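Local atomic coordinates of putative lipoprotein YcdA (Bacillus subtilis subsp. subtilis str. 168, PDB entry 4R4G), a protein that is of unknown function, a putative membrane-linked lipoprotein whose Ig-like N-terminal domain is joined by a kinked helix to an alpha-plus-beta C-terminal domain. Residues A[157-162]-A[321-326]; A[184-189]-A[199-204]. All blocks are in the same frame, centred on the assembly; numbering follows the deposited sequence.

Contact 1. Residues A[157-162]-A[321-326]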
ATOM      1  N   LEU A 157      -2.755  16.271   4.821  1.00 62.91           N
ATOM      2  CA  LEU A 157      -1.728  17.112   4.215  1.00 61.72           C
ATOM      3  C   LEU A 157      -2.131  17.802   2.960  1.00 68.00           C
ATOM      4  O   LEU A 157      -1.796  18.970   2.802  1.00 70.12           O
ATOM      5  CB  LEU A 157      -0.470  16.322   3.866  1.00 61.12           C
ATOM      6  CG  LEU A 157       0.329  15.667   4.963  1.00 66.24           C
ATOM      7  CD1 LEU A 157       1.469  14.921   4.354  1.00 65.91           C
ATOM      8  CD2 LEU A 157       0.830  16.678   5.966  1.00 68.48           C
ATOM      9  N   LEU A 158      -2.706  17.073   1.999  1.00 63.99           N
ATOM     10  CA  LEU A 158      -2.990  17.644   0.687  1.00 62.71           C
ATOM     11  C   LEU A 158      -4.394  18.192   0.553  1.00 65.16           C
ATOM     12  O   LEU A 158      -4.574  19.215  -0.105  1.00 64.80           O
ATOM     13  CB  LEU A 158      -2.726  16.587  -0.395  1.00 61.99           C
ATOM     14  CG  LEU A 158      -1.248  16.235  -0.572  1.00 66.20           C
ATOM     15  CD1 LEU A 158      -1.088  14.909  -1.146  1.00 65.40           C
ATOM     16  CD2 LEU A 158      -0.530  17.251  -1.430  1.00 69.72           C
ATOM     17  N   PHE A 159      -5.379  17.534   1.161  1.00 61.29           N
ATOM     18  CA  PHE A 159      -6.766  17.955   1.033  1.00 61.34           C
ATOM     19  C   PHE A 159      -7.216  18.884   2.137  1.00 71.06           C
ATOM     20  O   PHE A 159      -8.293  19.466   2.027  1.00 73.57           O
ATOM     21  CB  PHE A 159      -7.691  16.727   0.987  1.00 61.81           C
ATOM     22  CG  PHE A 159      -7.523  15.812  -0.207  1.00 60.65           C
ATOM     23  CD1 PHE A 159      -6.812  16.221  -1.329  1.00 62.20           C
ATOM     24  CD2 PHE A 159      -8.076  14.538  -0.208  1.00 61.68           C
ATOM     25  CE1 PHE A 159      -6.671  15.379  -2.430  1.00 62.62           C
ATOM     26  CE2 PHE A 159      -7.917  13.691  -1.301  1.00 63.08           C
ATOM     27  CZ  PHE A 159      -7.217  14.119  -2.405  1.00 61.09           C
ATOM     28  N   GLY A 160      -6.423  19.011   3.195  1.00 70.05           N
ATOM     29  CA  GLY A 160      -6.776  19.821   4.359  1.00 71.70           C
ATOM     30  C   GLY A 160      -7.971  19.253   5.112  1.00 80.18           C
ATOM     31  O   GLY A 160      -8.516  19.905   5.996  1.00 82.90           O
ATOM     32  N   LYS A 161      -8.385  18.029   4.766  1.00 78.13           N
ATOM     33  CA  LYS A 161      -9.518  17.327   5.345  1.00 79.99           C
ATOM     34  C   LYS A 161      -9.211  16.893   6.776  1.00 87.22           C
ATOM     35  O   LYS A 161      -8.048  16.685   7.135  1.00 85.07           O
ATOM     36  CB  LYS A 161      -9.854  16.097   4.468  1.00 81.31           C
ATOM     37  CG  LYS A 161     -11.320  15.661   4.477  1.00 97.43           C
ATOM     38  CD  LYS A 161     -11.588  14.554   3.443  1.00108.63           C
ATOM     39  CE  LYS A 161     -12.880  13.799   3.695  1.00126.09           C
ATOM     40  NZ  LYS A 161     -12.913  12.478   2.999  1.00135.58           N
ATOM     41  N   ASP A 162     -10.266  16.792   7.594  1.00 88.93           N
ATOM     42  CA  ASP A 162     -10.201  16.271   8.954  1.00 91.86           C
ATOM     43  C   ASP A 162     -10.175  14.736   8.876  1.00 96.92           C
ATOM     44  O   ASP A 162     -10.607  14.162   7.862  1.00 96.37           O
ATOM     45  CB  ASP A 162     -11.395  16.774   9.785  1.00 97.20           C
ATOM     46  CG  ASP A 162     -11.099  18.015  10.606  1.00112.69           C
ATOM     47  OD1 ASP A 162      -9.967  18.112  11.151  1.00114.34           O
ATOM     48  OD2 ASP A 162     -12.022  18.869  10.756  1.00118.54           O
ATOM     49  N   GLU A 321       3.795  16.052  -5.773  1.00 69.86           N
ATOM     50  CA  GLU A 321       3.941  16.682  -7.098  1.00 71.15           C
ATOM     51  C   GLU A 321       2.936  16.151  -8.111  1.00 75.57           C
ATOM     52  O   GLU A 321       2.622  16.844  -9.075  1.00 77.02           O
ATOM     53  CB  GLU A 321       5.361  16.475  -7.661  1.00 74.46           C
ATOM     54  CG  GLU A 321       6.431  17.367  -7.048  1.00 89.50           C
ATOM     55  CD  GLU A 321       7.878  17.014  -7.363  1.00127.40           C
ATOM     56  OE1 GLU A 321       8.142  15.887  -7.848  1.00133.69           O
ATOM     57  OE2 GLU A 321       8.759  17.862  -7.083  1.00122.34           O
ATOM     58  N   ALA A 322       2.464  14.909  -7.918  1.00 71.31           N
ATOM     59  CA  ALA A 322       1.529  14.232  -8.827  1.00 70.51           C
ATOM     60  C   ALA A 322       0.105  14.804  -8.781  1.00 72.40           C
ATOM     61  O   ALA A 322      -0.703  14.450  -9.646  1.00 73.23           O
ATOM     62  CB  ALA A 322       1.482  12.743  -8.503  1.00 70.27           C
ATOM     63  N   PHE A 323      -0.209  15.658  -7.784  1.00 65.28           N
ATOM     64  CA  PHE A 323      -1.552  16.200  -7.588  1.00 62.54           C
ATOM     65  C   PHE A 323      -1.867  17.421  -8.442  1.00 70.13           C
ATOM     66  O   PHE A 323      -3.040  17.760  -8.584  1.00 71.31           O
ATOM     67  CB  PHE A 323      -1.781  16.501  -6.108  1.00 61.46           C
ATOM     68  CG  PHE A 323      -2.188  15.255  -5.352  1.00 60.27           C
ATOM     69  CD1 PHE A 323      -1.229  14.399  -4.822  1.00 60.42           C
ATOM     70  CD2 PHE A 323      -3.530  14.900  -5.231  1.00 59.80           C
ATOM     71  CE1 PHE A 323      -1.604  13.225  -4.175  1.00 58.50           C
ATOM     72  CE2 PHE A 323      -3.898  13.730  -4.574  1.00 60.35           C
ATOM     73  CZ  PHE A 323      -2.933  12.916  -4.028  1.00 56.93           C
ATOM     74  N   ILE A 324      -0.848  18.061  -9.031  1.00 68.75           N
ATOM     75  CA  ILE A 324      -1.019  19.237  -9.874  1.00 69.97           C
ATOM     76  C   ILE A 324      -0.240  19.053 -11.168  1.00 78.49           C
ATOM     77  O   ILE A 324       0.985  18.919 -11.150  1.00 76.93           O
ATOM     78  CB  ILE A 324      -0.620  20.557  -9.146  1.00 72.24           C
ATOM     79  CG1 ILE A 324      -1.528  20.838  -7.925  1.00 70.57           C
ATOM     80  CG2 ILE A 324      -0.618  21.758 -10.125  1.00 73.59           C
ATOM     81  CD1 ILE A 324      -1.010  21.913  -6.955  1.00 71.71           C
ATOM     82  N   LYS A 325      -0.978  19.056 -12.287  1.00 80.96           N
ATOM     83  CA  LYS A 325      -0.471  18.976 -13.659  1.00 84.32           C
ATOM     84  C   LYS A 325      -0.346  20.388 -14.184  1.00 91.77           C
ATOM     85  O   LYS A 325      -1.250  21.191 -13.975  1.00 91.63           O
ATOM     86  CB  LYS A 325      -1.418  18.128 -14.547  1.00 88.02           C
ATOM     87  CG  LYS A 325      -0.937  17.914 -15.993  1.00105.97           C
ATOM     88  CD  LYS A 325      -1.700  16.780 -16.683  1.00114.42           C
ATOM     89  CE  LYS A 325      -1.572  16.774 -18.189  1.00124.47           C
ATOM     90  NZ  LYS A 325      -2.558  15.846 -18.819  1.00131.21           N
ATOM     91  N   GLU A 326       0.762  20.699 -14.853  1.00 91.75           N
ATOM     92  CA  GLU A 326       0.979  22.031 -15.416  1.00 99.88           C
ATOM     93  C   GLU A 326       0.911  21.995 -16.959  1.00124.21           C
ATOM     94  O   GLU A 326       0.861  20.888 -17.549  1.00128.66           O
ATOM     95  CB  GLU A 326       2.318  22.605 -14.937  1.00101.78           C
ATOM     96  CG  GLU A 326       2.446  22.663 -13.424  1.00114.11           C
ATOM     97  CD  GLU A 326       3.666  23.408 -12.923  1.00145.70           C
ATOM     98  OE1 GLU A 326       3.756  24.640 -13.147  1.00139.10           O
ATOM     99  OE2 GLU A 326       4.527  22.761 -12.282  1.00144.26           O
ATOM    100  OXT GLU A 326       0.866  23.080 -17.578  1.00145.80           O
TER
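F323 meets L158 and F159 in the hydrophobic core of the C-terminal domain, a DUF5105 module of the NTF2 clan in which helices pack on a mixed sheet. The phenylalanine belongs to the type I beta turn from E321 to I324 that brings the chain from helix 314-321 into the short strand 324-325; its two partners lie where the chain leaves helix 145-157, just before G160 takes up positive phi. L158 can be followed outward from the backbone. Its CB points toward the turn, chi1 (-69°) sets CG beside the backbone N, anti to the carbonyl carbon, and a trans-like chi2 of 156° carries CD1 onward to the F323 ring. CD1 sits over one face of that ring, 3.9 Å from its centroid, and its closest carbon there is F323 CE1 at 3.5 Å. F159 meets the same ring at CE2, across from the CD1-CE1 bond nearest L158: its plane stands at 83° to that of F323 in an oblique aromatic pair, with centroids 5.9 Å apart. L216 of helix 203-219 and V154 of helix 145-157 touch both phenylalanines, while F181 of helix 174-192 packs on L158. No hydrogen bond links the two segments. Between the rings, the nearest atoms are F159 CE1 and F323 CE2, 3.9 Å apart.

Contact 2. Residues A[184-189]-A[199-204]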
ATOM      1  N   SER A 184       7.119  24.149   4.709  1.00 87.06           N
ATOM      2  CA  SER A 184       7.968  23.667   3.626  1.00 86.62           C
ATOM      3  C   SER A 184       7.363  24.072   2.268  1.00 87.24           C
ATOM      4  O   SER A 184       8.094  24.529   1.391  1.00 87.63           O
ATOM      5  CB  SER A 184       8.122  22.152   3.738  1.00 90.23           C
ATOM      6  OG  SER A 184       8.778  21.569   2.625  1.00102.29           O
ATOM      7  N   ALA A 185       6.022  23.961   2.136  1.00 80.96           N
ATOM      8  CA  ALA A 185       5.269  24.291   0.930  1.00 79.55           C
ATOM      9  C   ALA A 185       5.304  25.791   0.620  1.00 86.18           C
ATOM     10  O   ALA A 185       5.430  26.146  -0.546  1.00 87.30           O
ATOM     11  CB  ALA A 185       3.832  23.827   1.075  1.00 78.53           C
ATOM     12  N   LYS A 186       5.185  26.662   1.647  1.00 83.40           N
ATOM     13  CA  LYS A 186       5.231  28.117   1.508  1.00 84.23           C
ATOM     14  C   LYS A 186       6.622  28.578   1.115  1.00 94.92           C
ATOM     15  O   LYS A 186       6.760  29.439   0.242  1.00 95.47           O
ATOM     16  CB  LYS A 186       4.815  28.805   2.813  1.00 85.34           C
ATOM     17  CG  LYS A 186       3.314  28.827   3.044  1.00 80.61           C
ATOM     18  CD  LYS A 186       2.921  29.743   4.186  1.00 80.84           C
ATOM     19  CE  LYS A 186       3.215  29.170   5.538  1.00 81.60           C
ATOM     20  NZ  LYS A 186       2.873  30.113   6.620  1.00 96.23           N
ATOM     21  N   ASP A 187       7.650  28.007   1.773  1.00 96.25           N
ATOM     22  CA  ASP A 187       9.061  28.308   1.547  1.00100.04           C
ATOM     23  C   ASP A 187       9.470  27.903   0.128  1.00106.80           C
ATOM     24  O   ASP A 187      10.177  28.652  -0.551  1.00108.29           O
ATOM     25  CB  ASP A 187       9.931  27.596   2.606  1.00104.09           C
ATOM     26  CG  ASP A 187       9.891  28.192   4.016  1.00117.37           C
ATOM     27  OD1 ASP A 187       8.996  29.040   4.294  1.00116.22           O
ATOM     28  OD2 ASP A 187      10.746  27.806   4.847  1.00126.47           O
ATOM     29  N   GLY A 188       8.976  26.751  -0.311  1.00103.88           N
ATOM     30  CA  GLY A 188       9.223  26.216  -1.643  1.00105.08           C
ATOM     31  C   GLY A 188       8.533  27.008  -2.729  1.00111.83           C
ATOM     32  O   GLY A 188       9.071  27.131  -3.830  1.00112.97           O
ATOM     33  N   TYR A 189       7.337  27.557  -2.421  1.00109.58           N
ATOM     34  CA  TYR A 189       6.556  28.378  -3.348  1.00109.94           C
ATOM     35  C   TYR A 189       7.316  29.680  -3.641  1.00116.75           C
ATOM     36  O   TYR A 189       7.501  30.026  -4.810  1.00117.75           O
ATOM     37  CB  TYR A 189       5.130  28.667  -2.804  1.00109.77           C
ATOM     38  CG  TYR A 189       4.333  29.587  -3.707  1.00112.60           C
ATOM     39  CD1 TYR A 189       3.602  29.085  -4.781  1.00114.25           C
ATOM     40  CD2 TYR A 189       4.364  30.970  -3.531  1.00114.28           C
ATOM     41  CE1 TYR A 189       2.914  29.933  -5.651  1.00114.91           C
ATOM     42  CE2 TYR A 189       3.693  31.827  -4.404  1.00115.30           C
ATOM     43  CZ  TYR A 189       2.963  31.304  -5.458  1.00121.52           C
ATOM     44  OH  TYR A 189       2.295  32.148  -6.312  1.00121.99           O
ATOM     45  N   TYR A 199       7.165  37.349   2.636  1.00129.38           N
ATOM     46  CA  TYR A 199       5.825  36.807   2.342  1.00126.41           C
ATOM     47  C   TYR A 199       5.537  35.424   2.994  1.00127.81           C
ATOM     48  O   TYR A 199       4.387  34.977   2.930  1.00125.78           O
ATOM     49  CB  TYR A 199       5.621  36.659   0.812  1.00126.73           C
ATOM     50  CG  TYR A 199       5.403  37.932   0.019  1.00128.68           C
ATOM     51  CD1 TYR A 199       4.159  38.561  -0.001  1.00129.60           C
ATOM     52  CD2 TYR A 199       6.399  38.435  -0.816  1.00130.81           C
ATOM     53  CE1 TYR A 199       3.943  39.715  -0.753  1.00130.45           C
ATOM     54  CE2 TYR A 199       6.191  39.584  -1.579  1.00132.09           C
ATOM     55  CZ  TYR A 199       4.960  40.220  -1.545  1.00138.08           C
ATOM     56  OH  TYR A 199       4.741  41.353  -2.296  1.00139.27           O
ATOM     57  N   ALA A 200       6.569  34.746   3.589  1.00124.30           N
ATOM     58  CA  ALA A 200       6.471  33.409   4.214  1.00122.78           C
ATOM     59  C   ALA A 200       5.405  33.345   5.315  1.00123.55           C
ATOM     60  O   ALA A 200       4.602  32.406   5.311  1.00121.61           O
ATOM     61  CB  ALA A 200       7.818  32.971   4.769  1.00125.59           C
ATOM     62  N   ASP A 201       5.380  34.338   6.240  1.00119.02           N
ATOM     63  CA  ASP A 201       4.363  34.360   7.287  1.00117.62           C
ATOM     64  C   ASP A 201       3.430  35.541   7.026  1.00116.17           C
ATOM     65  O   ASP A 201       3.474  36.561   7.722  1.00117.82           O
ATOM     66  CB  ASP A 201       4.966  34.337   8.715  1.00122.36           C
ATOM     67  CG  ASP A 201       5.256  32.929   9.277  1.00138.24           C
ATOM     68  OD1 ASP A 201       4.532  31.960   8.899  1.00136.00           O
ATOM     69  OD2 ASP A 201       6.167  32.804  10.126  1.00150.11           O
ATOM     70  N   SER A 202       2.609  35.388   5.958  1.00106.44           N
ATOM     71  CA  SER A 202       1.610  36.347   5.485  1.00103.46           C
ATOM     72  C   SER A 202       0.294  35.651   5.159  1.00103.09           C
ATOM     73  O   SER A 202       0.296  34.482   4.777  1.00102.08           O
ATOM     74  CB  SER A 202       2.114  37.096   4.252  1.00105.46           C
ATOM     75  OG  SER A 202       2.124  36.296   3.083  1.00110.10           O
ATOM     76  N   LYS A 203      -0.822  36.390   5.284  1.00 97.64           N
ATOM     77  CA  LYS A 203      -2.191  35.953   4.989  1.00 96.02           C
ATOM     78  C   LYS A 203      -2.264  35.422   3.557  1.00 95.82           C
ATOM     79  O   LYS A 203      -2.868  34.378   3.333  1.00 95.67           O
ATOM     80  CB  LYS A 203      -3.181  37.140   5.175  1.00 99.91           C
ATOM     81  CG  LYS A 203      -4.690  36.803   5.140  1.00110.33           C
ATOM     82  CD  LYS A 203      -5.560  38.042   4.803  1.00115.45           C
ATOM     83  CE  LYS A 203      -7.014  37.924   5.223  1.00122.70           C
ATOM     84  NZ  LYS A 203      -7.782  36.953   4.394  1.00130.08           N
ATOM     85  N   ALA A 204      -1.625  36.138   2.604  1.00 88.73           N
ATOM     86  CA  ALA A 204      -1.583  35.828   1.177  1.00 86.11           C
ATOM     87  C   ALA A 204      -1.063  34.435   0.926  1.00 87.06           C
ATOM     88  O   ALA A 204      -1.675  33.690   0.148  1.00 86.36           O
ATOM     89  CB  ALA A 204      -0.706  36.833   0.452  1.00 87.20           C
TER
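A lysine-centred charge cluster ties helix 174-192 to the turn that leads into helix 203-219, making a polar link between consecutive helices of the C-terminal domain. K186 reaches from the first helix; the bend at chi3 (-75°) lays CD and CE alongside the carbonyl oxygen of A200, and an extended last torsion carries NZ on to it. NZ donates to A200 O at 3.2 Å, with a C=O...N angle of 155° and a tilt of 17° from the carbonyl plane. D201 OD1 is 3.4 Å from the same NZ, a weak hydrogen bond within a salt bridge, the two side chains crossing at about a right angle. D206 is the strongest polar partner of the ammonium, and E183 forms a further salt bridge; together these carboxylates probably stabilise the charge of this largely buried lysine. A methionine in its place would probably leave A200 O without this donor and the acidic groups of D201, D206 and E183 without their shared positive mate. Within the turn, S202 at the N-cap position bonds through OG to Y199 O at 2.6 Å, and OG accepts a weak hydrogen bond from L205 N, the capping bond of the helix. L205 and V209 of helix 203-219 touch the K186 side chain, A200 touches L190 of helix 174-192, and Y199 packs against V272, K273 and L276 of helix 268-283.

Both contacts belong to the C-terminal domain, their centres 16 Å apart and their nearest atoms about 8 Å apart without touching. Contact 1 is a buried meeting of carbon surfaces, whereas contact 2 is only partly buried and works through charge and a backbone carbonyl. In sequence, contact 1 joins distant parts of the domain and the 184-189/199-204 pair falls between them, bridging neighbours only ten residues apart. Helices 174-192 and 203-219 serve both: they supply F181 and L216 to the apolar cluster of contact 1, and contact 2 joins the first to the turn entering the second, farther from the chain centre.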